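DUF411 domain-containing protein (Pseudomonas aeruginosa, PDB 6WIS) binds copper in a cysteine-bridged tetranuclear cluster and probably contributes to bacterial copper resistance. Local coordinates at residues 110-113 with 114-118. Residues are numbered along the deposited sequence; the frame is centred on the assembly and turned at random.
Sequences GLTR and SGQAS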
loop_
_atom_site.group_PDB
_atom_site.type_symbol
_atom_site.label_atom_id
_atom_site.label_comp_id
_atom_site.label_asym_id
_atom_site.label_seq_id
_atom_site.Cartn_x
_atom_site.Cartn_y
_atom_site.Cartn_z
ATOM N N GLY A 110 -3.432 -9.769 -1.164
ATOM C CA GLY A 110 -4.551 -9.483 -0.295
ATOM C C GLY A 110 -4.555 -10.396 0.917
ATOM O O GLY A 110 -4.083 -11.529 0.872
ATOM N N LEU A 111 -5.057 -9.875 2.029
ATOM C CA LEU A 111 -5.083 -10.668 3.278
ATOM C C LEU A 111 -6.473 -10.709 3.902
ATOM O O LEU A 111 -7.090 -9.679 3.985
ATOM C CB LEU A 111 -4.140 -9.992 4.261
ATOM C CG LEU A 111 -2.681 -10.111 3.878
ATOM C CD1 LEU A 111 -1.823 -9.278 4.805
ATOM C CD2 LEU A 111 -2.270 -11.564 3.895
ATOM N N THR A 112 -6.926 -11.898 4.275
ATOM C CA THR A 112 -8.156 -12.012 5.042
ATOM C C THR A 112 -7.848 -11.920 6.535
ATOM O O THR A 112 -6.692 -11.993 6.965
ATOM C CB THR A 112 -8.868 -13.326 4.742
ATOM O OG1 THR A 112 -8.142 -14.388 5.366
ATOM C CG2 THR A 112 -8.909 -13.577 3.229
ATOM N N ARG A 113 -8.906 -11.763 7.332
ATOM C CA ARG A 113 -8.747 -11.862 8.780
ATOM C C ARG A 113 -8.224 -13.231 9.199
ATOM O O ARG A 113 -7.389 -13.330 10.102
ATOM C CB ARG A 113 -10.066 -11.554 9.482
ATOM C CG ARG A 113 -10.224 -10.064 9.766
ATOM C CD ARG A 113 -11.565 -9.730 10.391
ATOM N NE ARG A 113 -12.078 -8.469 9.863
ATOM C CZ ARG A 113 -11.676 -7.267 10.269
ATOM N NH1 ARG A 113 -10.747 -7.160 11.215
ATOM N NH2 ARG A 113 -12.202 -6.171 9.723
ATOM N N SER A 114 -8.681 -14.303 8.552
ATOM C CA SER A 114 -8.212 -15.634 8.934
ATOM C C SER A 114 -6.723 -15.811 8.663
ATOM O O SER A 114 -6.160 -16.877 8.941
ATOM C CB SER A 114 -9.015 -16.722 8.212
ATOM O OG SER A 114 -9.281 -16.376 6.859
ATOM N N GLY A 115 -6.069 -14.776 8.141
ATOM C CA GLY A 115 -4.675 -14.870 7.776
ATOM C C GLY A 115 -4.428 -15.356 6.369
ATOM O O GLY A 115 -3.263 -15.435 5.952
ATOM N N GLN A 116 -5.478 -15.677 5.618
ATOM C CA GLN A 116 -5.291 -16.187 4.270
ATOM C C GLN A 116 -4.699 -15.110 3.366
ATOM O O GLN A 116 -5.095 -13.944 3.419
ATOM C CB GLN A 116 -6.621 -16.686 3.704
ATOM C CG GLN A 116 -6.515 -17.268 2.302
ATOM C CD GLN A 116 -5.469 -18.371 2.203
ATOM O OE1 GLN A 116 -5.601 -19.425 2.828
ATOM N NE2 GLN A 116 -4.423 -18.131 1.416
ATOM N N ALA A 117 -3.734 -15.513 2.543
ATOM C CA ALA A 117 -3.140 -14.646 1.536
ATOM C C ALA A 117 -3.769 -14.961 0.191
ATOM O O ALA A 117 -3.874 -16.131 -0.187
ATOM C CB ALA A 117 -1.624 -14.831 1.462
ATOM N N SER A 118 -4.201 -13.920 -0.514
ATOM C CA SER A 118 -4.869 -14.041 -1.805
ATOM C C SER A 118 -4.268 -13.018 -2.754
ATOM O O SER A 118 -4.358 -11.812 -2.504
ATOM C CB SER A 118 -6.374 -13.805 -1.665
ATOM O OG SER A 118 -6.958 -13.556 -2.935
#
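Thr112 and Ser114 meet through their hydroxyls at the end of a hairpin, OG1 of Thr112 lying 2.7 Å from OG of Ser114 in a hydrogen bond that either could donate. The same OG1 also accepts the backbone N-H of Gln116 at 3.0 Å, a rather bent bond (133° at the hydrogen). A chi1 of 73° sets this oxygen between the backbone N and the carbonyl carbon of Thr112, where it meets both partners, while CG2 lies alongside CB of Gln116. One hydroxyl thus links Ser114 within the turn to Gln116, just before the returning strand. The main chain closes here too: Thr112 N bonds to Gln116 O at 2.9 Å, and the backbone makes a type I turn from Thr112 to Gly115, with a less surely placed bond from Gly115 N to Thr112 O. Gly115, the last residue of the turn, has a positive phi of 88°, where a side chain would press on the preceding carbonyl. The side chain of Gln116 bends at chi2 toward the next residue, its NE2 giving a 2.6 Å bond to Ala117 O, which lies in the plane of the amide. Farther from the turn, Gly110 and Ser118 form a hydrogen-bonded pair, and on the face opposite Ser118, CD2 of Leu111 touches CB of Ala117 at 4.1 Å. Leu111 also rests on Pro48 and Met51. The whole is a beta hairpin closed by a type I turn with a G1 bulge at Gly115, joining strand 106-111 to the sheet's edge strand, 117-123.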